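Local coordinates for putative phosphatase (Bacteroides thetaiotaomicron, PDB 3KYA), which is of unproven function, possibly a phosphatase, joins an IPT/TIG domain to a body consistent with a six-bladed beta-propeller, and binds zinc ions, at residues G29-L34 with R438-F443; A192-K195 with Y200-E203. All blocks are in the same frame, centred on the assembly; numbering follows the deposited sequence. Where two conformers were deposited one is given.

Contact 1. Residues G29-L34 with R438-F443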
ATOM      1  N   GLY A  29       8.265  12.498 -10.696  1.00 14.41           N
ATOM      2  CA  GLY A  29       8.547  13.350  -9.535  1.00 14.36           C
ATOM      3  C   GLY A  29       9.980  13.222  -9.042  1.00 13.98           C
ATOM      4  O   GLY A  29      10.776  12.470  -9.602  1.00 13.75           O
ATOM      5  N   ALA A  30      10.310  13.982  -8.005  1.00 13.91           N
ATOM      6  CA  ALA A  30      11.639  13.928  -7.399  1.00 14.60           C
ATOM      7  C   ALA A  30      11.993  12.497  -7.022  1.00 14.75           C
ATOM      8  O   ALA A  30      11.133  11.736  -6.619  1.00 14.74           O
ATOM      9  CB  ALA A  30      11.689  14.825  -6.171  1.00 14.41           C
ATOM     10  N   TYR A  31      13.274  12.151  -7.154  1.00 15.62           N
ATOM     11  CA  TYR A  31      13.817  10.817  -6.870  1.00 15.99           C
ATOM     12  C   TYR A  31      13.532   9.773  -7.966  1.00 16.51           C
ATOM     13  O   TYR A  31      13.987   8.641  -7.853  1.00 16.97           O
ATOM     14  CB  TYR A  31      13.399  10.283  -5.476  1.00 16.32           C
ATOM     15  CG  TYR A  31      13.911  11.149  -4.334  1.00 15.80           C
ATOM     16  CD1 TYR A  31      13.188  12.258  -3.891  1.00 15.68           C
ATOM     17  CD2 TYR A  31      15.133  10.863  -3.714  1.00 16.53           C
ATOM     18  CE1 TYR A  31      13.658  13.056  -2.846  1.00 15.54           C
ATOM     19  CE2 TYR A  31      15.615  11.654  -2.667  1.00 15.63           C
ATOM     20  CZ  TYR A  31      14.875  12.759  -2.239  1.00 15.45           C
ATOM     21  OH  TYR A  31      15.348  13.559  -1.214  1.00 15.25           O
ATOM     22  N   GLN A  32      12.773  10.136  -9.006  1.00 16.71           N
ATOM     23  CA  GLN A  32      12.548   9.243 -10.143  1.00 16.74           C
ATOM     24  C   GLN A  32      13.864   9.016 -10.870  1.00 16.09           C
ATOM     25  O   GLN A  32      14.633   9.961 -11.066  1.00 15.59           O
ATOM     26  CB  GLN A  32      11.556   9.876 -11.130  1.00 17.16           C
ATOM     27  CG  GLN A  32      11.420   9.180 -12.503  1.00 18.39           C
ATOM     28  CD  GLN A  32      10.686   7.841 -12.460  1.00 19.20           C
ATOM     29  OE1 GLN A  32      11.157   6.826 -13.024  1.00 19.18           O
ATOM     30  NE2 GLN A  32       9.529   7.832 -11.810  1.00 17.54           N
ATOM     31  N   LYS A  33      14.117   7.775 -11.272  1.00 15.28           N
ATOM     32  CA  LYS A  33      15.278   7.456 -12.082  1.00 15.62           C
ATOM     33  C   LYS A  33      14.929   7.838 -13.527  1.00 15.20           C
ATOM     34  O   LYS A  33      13.894   7.406 -14.057  1.00 14.59           O
ATOM     35  CB  LYS A  33      15.603   5.980 -11.955  1.00 16.52           C
ATOM     36  CG  LYS A  33      16.933   5.558 -12.481  1.00 19.93           C
ATOM     37  CD  LYS A  33      17.275   4.136 -11.999  1.00 23.89           C
ATOM     38  CE  LYS A  33      17.530   4.076 -10.474  1.00 25.59           C
ATOM     39  NZ  LYS A  33      18.014   2.746  -9.966  1.00 27.91           N
ATOM     40  N   LEU A  34      15.784   8.641 -14.153  1.00 13.61           N
ATOM     41  CA  LEU A  34      15.583   9.120 -15.520  1.00 13.90           C
ATOM     42  C   LEU A  34      16.697   8.641 -16.448  1.00 13.66           C
ATOM     43  O   LEU A  34      17.890   8.749 -16.126  1.00 13.79           O
ATOM     44  CB  LEU A  34      15.528  10.657 -15.532  1.00 13.72           C
ATOM     45  CG  LEU A  34      15.381  11.370 -16.871  1.00 14.29           C
ATOM     46  CD1 LEU A  34      13.976  11.124 -17.455  1.00 12.50           C
ATOM     47  CD2 LEU A  34      15.660  12.864 -16.693  1.00 15.54           C
ATOM     48  N   ARG A 438       9.264  11.910   3.351  1.00 15.59           N
ATOM     49  CA  ARG A 438       9.928  10.783   4.032  0.50 15.83           C
ATOM     50  C   ARG A 438      11.434  10.667   3.774  1.00 16.06           C
ATOM     51  O   ARG A 438      12.113   9.909   4.463  1.00 16.24           O
ATOM     52  CB  ARG A 438       9.201   9.471   3.701  0.50 15.89           C
ATOM     53  CG  ARG A 438       7.729   9.452   4.142  0.50 15.72           C
ATOM     54  CD  ARG A 438       7.523   9.254   5.650  0.50 14.73           C
ATOM     55  NE  ARG A 438       7.763   7.863   6.034  0.50 15.74           N
ATOM     56  CZ  ARG A 438       8.800   7.435   6.742  0.50 13.97           C
ATOM     57  NH1 ARG A 438       9.701   8.285   7.208  0.50 12.78           N
ATOM     58  NH2 ARG A 438       8.915   6.148   7.003  0.50 15.49           N
ATOM     59  N   GLU A 439      11.972  11.419   2.816  1.00 15.73           N
ATOM     60  CA  GLU A 439      13.416  11.396   2.568  1.00 15.72           C
ATOM     61  C   GLU A 439      14.203  12.465   3.304  1.00 14.69           C
ATOM     62  O   GLU A 439      15.386  12.274   3.564  1.00 15.08           O
ATOM     63  CB  GLU A 439      13.726  11.536   1.061  1.00 16.19           C
ATOM     64  CG  GLU A 439      13.359  10.329   0.259  1.00 18.64           C
ATOM     65  CD  GLU A 439      13.983   9.044   0.816  1.00 20.61           C
ATOM     66  OE1 GLU A 439      15.183   9.013   1.128  1.00 21.46           O
ATOM     67  OE2 GLU A 439      13.240   8.072   0.964  1.00 25.38           O
ATOM     68  N   VAL A 440      13.563  13.590   3.628  1.00 13.60           N
ATOM     69  CA  VAL A 440      14.272  14.718   4.234  1.00 12.22           C
ATOM     70  C   VAL A 440      13.593  15.314   5.481  1.00 12.24           C
ATOM     71  O   VAL A 440      14.254  15.519   6.505  1.00 10.96           O
ATOM     72  CB  VAL A 440      14.477  15.859   3.180  1.00 12.15           C
ATOM     73  CG1 VAL A 440      15.139  17.079   3.816  1.00 11.41           C
ATOM     74  CG2 VAL A 440      15.307  15.361   1.950  1.00 10.11           C
ATOM     75  N   ALA A 441      12.296  15.625   5.371  1.00 11.84           N
ATOM     76  CA  ALA A 441      11.562  16.312   6.446  1.00 11.51           C
ATOM     77  C   ALA A 441      11.603  15.608   7.820  1.00 11.50           C
ATOM     78  O   ALA A 441      11.501  14.371   7.911  1.00 10.72           O
ATOM     79  CB  ALA A 441      10.106  16.534   6.028  1.00 11.25           C
ATOM     80  N   ARG A 442      11.751  16.418   8.871  1.00 11.59           N
ATOM     81  CA  ARG A 442      11.719  15.924  10.255  1.00 12.05           C
ATOM     82  C   ARG A 442      10.985  16.889  11.157  1.00 12.56           C
ATOM     83  O   ARG A 442      10.918  18.082  10.869  1.00 12.61           O
ATOM     84  CB  ARG A 442      13.122  15.701  10.808  1.00 12.09           C
ATOM     85  CG  ARG A 442      13.842  14.548  10.146  1.00 12.15           C
ATOM     86  CD  ARG A 442      15.145  14.209  10.833  1.00 12.06           C
ATOM     87  NE  ARG A 442      16.142  15.261  10.745  1.00 11.98           N
ATOM     88  CZ  ARG A 442      17.373  15.165  11.243  1.00 13.74           C
ATOM     89  NH1 ARG A 442      17.739  14.073  11.911  1.00 12.84           N
ATOM     90  NH2 ARG A 442      18.242  16.160  11.098  1.00 14.58           N
ATOM     91  N   PHE A 443      10.448  16.342  12.246  1.00 12.69           N
ATOM     92  CA  PHE A 443       9.769  17.100  13.285  1.00 12.57           C
ATOM     93  C   PHE A 443      10.404  16.735  14.620  1.00 12.92           C
ATOM     94  O   PHE A 443      11.235  15.814  14.687  1.00 12.22           O
ATOM     95  CB  PHE A 443       8.283  16.720  13.378  1.00 12.77           C
ATOM     96  CG  PHE A 443       7.477  16.914  12.100  1.00 12.14           C
ATOM     97  CD1 PHE A 443       6.843  18.121  11.830  1.00 13.53           C
ATOM     98  CD2 PHE A 443       7.274  15.853  11.213  1.00 12.87           C
ATOM     99  CE1 PHE A 443       6.083  18.291  10.657  1.00 14.07           C
ATOM    100  CE2 PHE A 443       6.506  16.007  10.076  1.00 13.11           C
ATOM    101  CZ  PHE A 443       5.914  17.231   9.787  1.00 13.20           C
TER
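Tyr31 reaches across to Glu439 and Val440 with the far end of its ring. This is the tight part of the contact. The phenol oxygen Tyr31 OH lies 3.4 Å from Glu439 CB. On the Val440 side, Tyr31 OH is 3.6 Å from Val440 CG2, and the Val440 side chain runs roughly perpendicular to that of Tyr31. Glu439 CG sits over one face of the Tyr31 ring, 4.0 Å from its centroid and set off from the ring centre. The CG position is 20° off the ring normal, which makes this a CH-pi contact. The nearest ring atom is Tyr31 CZ, 3.8 Å from Glu439 CG. In Glu439 the CG lies beside the backbone N and anti to the carbonyl carbon (chi1 -71°), and this brings the methylene over the ring.

Tyr31 is the third residue of a type II beta turn, Gly29 to Gln32. The turn is closed by Gln32 N bonding to Gly29 O at 3.1 Å. It joins strands 19-28 and 33-39, neighbours in the IPT/TIG sheet, as a beta hairpin. Across from it, residues 438-443 form a loop between strands 435-436 and 446-452, in the sheet that also holds strand 105-110. Asp436 accepts the backbone N of both Arg438 and Glu439, and Ala441 and Phe443 pack on Val107 of strand 105-110.

The other side is loose. No hydrogen bond joins the two segments, and only 113 Å² is buried in all. The bend at chi2 of Glu439 lifts the carboxylate farther off the ring face, its plane 57° from that of the phenol. Tyr31 is exposed, and an ethanediol molecule, probably from the crystallisation liquor, lies about 3 Å from its side chain at the nearest atoms.

Contact 2. Residues A192-K195 with Y200-E203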
ATOM      1  N   ALA A 192     -13.499  23.382  20.236  1.00 12.36           N
ATOM      2  CA  ALA A 192     -14.534  22.938  19.308  1.00 12.56           C
ATOM      3  C   ALA A 192     -15.521  24.093  19.119  1.00 12.87           C
ATOM      4  O   ALA A 192     -15.408  25.130  19.790  1.00 12.63           O
ATOM      5  CB  ALA A 192     -15.251  21.661  19.813  1.00 11.96           C
ATOM      6  N   PHE A 193     -16.445  23.933  18.178  1.00 13.08           N
ATOM      7  CA  PHE A 193     -17.467  24.943  17.877  1.00 13.49           C
ATOM      8  C   PHE A 193     -18.836  24.280  17.725  1.00 13.50           C
ATOM      9  O   PHE A 193     -18.926  23.165  17.199  1.00 13.96           O
ATOM     10  CB  PHE A 193     -17.122  25.711  16.590  1.00 13.45           C
ATOM     11  CG  PHE A 193     -15.848  26.518  16.679  1.00 12.62           C
ATOM     12  CD1 PHE A 193     -14.628  25.952  16.355  1.00 12.13           C
ATOM     13  CD2 PHE A 193     -15.869  27.853  17.060  1.00 13.71           C
ATOM     14  CE1 PHE A 193     -13.449  26.689  16.443  1.00 12.21           C
ATOM     15  CE2 PHE A 193     -14.686  28.596  17.148  1.00 12.43           C
ATOM     16  CZ  PHE A 193     -13.475  28.003  16.839  1.00 11.81           C
ATOM     17  N   ASN A 194     -19.910  24.950  18.157  1.00 13.62           N
ATOM     18  CA  ASN A 194     -21.246  24.373  17.989  1.00 13.43           C
ATOM     19  C   ASN A 194     -21.702  24.364  16.533  1.00 13.98           C
ATOM     20  O   ASN A 194     -21.280  25.207  15.727  1.00 14.06           O
ATOM     21  CB  ASN A 194     -22.306  25.135  18.809  1.00 13.57           C
ATOM     22  CG  ASN A 194     -22.574  26.532  18.262  1.00 12.60           C
ATOM     23  OD1 ASN A 194     -21.719  27.403  18.331  1.00 12.39           O
ATOM     24  ND2 ASN A 194     -23.777  26.751  17.744  1.00 12.09           N
ATOM     25  N   LYS A 195     -22.545  23.396  16.185  1.00 14.37           N
ATOM     26  CA  LYS A 195     -23.228  23.395  14.894  1.00 15.25           C
ATOM     27  C   LYS A 195     -24.483  24.235  15.137  1.00 15.30           C
ATOM     28  O   LYS A 195     -24.908  24.351  16.289  1.00 15.57           O
ATOM     29  CB  LYS A 195     -23.675  21.995  14.465  1.00 15.77           C
ATOM     30  CG  LYS A 195     -22.556  20.992  14.116  1.00 17.69           C
ATOM     31  CD  LYS A 195     -21.686  21.445  12.948  1.00 20.27           C
ATOM     32  CE  LYS A 195     -22.489  21.638  11.653  1.00 22.52           C
ATOM     33  NZ  LYS A 195     -21.646  22.175  10.555  1.00 23.18           N
ATOM     34  N   TYR A 200     -31.937  28.594  18.789  1.00 15.44           N
ATOM     35  CA  TYR A 200     -31.029  28.911  19.899  1.00 15.16           C
ATOM     36  C   TYR A 200     -29.624  29.453  19.600  1.00 14.53           C
ATOM     37  O   TYR A 200     -29.127  30.284  20.362  1.00 14.95           O
ATOM     38  CB  TYR A 200     -30.853  27.643  20.761  1.00 15.34           C
ATOM     39  CG  TYR A 200     -32.139  27.146  21.388  1.00 16.31           C
ATOM     40  CD1 TYR A 200     -32.705  27.808  22.468  1.00 19.38           C
ATOM     41  CD2 TYR A 200     -32.781  26.012  20.907  1.00 19.13           C
ATOM     42  CE1 TYR A 200     -33.888  27.354  23.055  1.00 21.14           C
ATOM     43  CE2 TYR A 200     -33.964  25.549  21.486  1.00 20.95           C
ATOM     44  CZ  TYR A 200     -34.507  26.227  22.556  1.00 21.57           C
ATOM     45  OH  TYR A 200     -35.678  25.776  23.124  1.00 24.26           O
ATOM     46  N   ALA A 201     -28.970  28.978  18.538  1.00 13.91           N
ATOM     47  CA  ALA A 201     -27.584  29.366  18.272  1.00 13.02           C
ATOM     48  C   ALA A 201     -27.188  29.211  16.806  1.00 12.67           C
ATOM     49  O   ALA A 201     -27.454  28.187  16.188  1.00 11.58           O
ATOM     50  CB  ALA A 201     -26.637  28.517  19.149  1.00 12.97           C
ATOM     51  N   ASP A 202     -26.556  30.240  16.254  1.00 12.57           N
ATOM     52  CA  ASP A 202     -26.065  30.174  14.887  1.00 13.39           C
ATOM     53  C   ASP A 202     -24.805  29.326  14.818  1.00 13.02           C
ATOM     54  O   ASP A 202     -24.170  29.066  15.830  1.00 12.86           O
ATOM     55  CB  ASP A 202     -25.818  31.574  14.332  1.00 13.97           C
ATOM     56  CG  ASP A 202     -27.107  32.224  13.877  1.00 16.43           C
ATOM     57  OD1 ASP A 202     -27.749  31.682  12.950  1.00 21.26           O
ATOM     58  OD2 ASP A 202     -27.494  33.242  14.436  1.00 18.53           O
ATOM     59  N   GLU A 203     -24.474  28.899  13.607  1.00 13.59           N
ATOM     60  CA  GLU A 203     -23.291  28.075  13.332  1.00 14.09           C
ATOM     61  C   GLU A 203     -22.036  28.723  13.891  1.00 13.77           C
ATOM     62  O   GLU A 203     -21.748  29.867  13.572  1.00 13.67           O
ATOM     63  CB  GLU A 203     -23.134  27.901  11.819  1.00 14.82           C
ATOM     64  CG  GLU A 203     -21.990  26.966  11.382  1.00 16.77           C
ATOM     65  CD  GLU A 203     -22.285  25.494  11.596  1.00 19.96           C
ATOM     66  OE1 GLU A 203     -23.474  25.114  11.708  1.00 22.69           O
ATOM     67  OE2 GLU A 203     -21.314  24.704  11.617  1.00 22.01           O
TER
HETATM   68  O   HOH W   1     -19.355  24.916  13.602  1.00 16.14           O
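The flat amide of Asn194 is gripped at its nitrogen by two carbonyls, both somewhat out of its plane. Asn194 ND2 bonds to Asp202 O at 3.0 Å, 18° out of the amide plane, and to Lys195 O at 3.0 Å, more steeply tilted. The Ala201 methyl lies over one face, with CB 3.6 Å from Asn194 ND2; both carbonyl oxygens are tilted to the opposite side. Asn194 OD1 accepts Tyr206 N. In the Glu203 carboxylate, OE2 meets Lys195 NZ on its syn side at 2.8 Å, 29° out of the plane, as a salt bridge. Bends at chi2 and chi3 fold the lysine back, bringing CE up to both carboxylate oxygens. A water donates to Glu203 OE2 and Asn194 O. Glu203 OE1 accepts Lys196 N. With an alanine at Asn194, Asp202 O and Tyr206 N would probably lose these side-chain partners. The Asp202 side chain starts off away from segment 192-195 and comes within about 4 Å of that of Glu205, nearest atoms; both belong to an observed zinc-binding site, although no ion is bound to this chain in the model. Segment 200-203 begins with a classic beta bulge at Tyr200 and Ala201, between antiparallel strands 188-193 and 206-211, consistent with one propeller blade.

How the contacts relate
Contact 1 and contact 2 lie on opposite sides of the chain's centre. Their centres are 42 Å apart, and their nearest atoms about 22 Å apart. They share no strand or sheet. Contact 2 is nested along the chain inside the long loop that contact 1 closes, between residues 34 and 438. Contact 1 joins two parts: the hairpin of the IPT/TIG domain and a loop of the sheet where early strand 105-110 lies among the last strands. That sheet probably closes the propeller ring. Contact 2 is local, within one probable blade, and holds a residue of an observed zinc-binding site. One therefore bridges domains, while the other lies within a single connection between neighbouring strands.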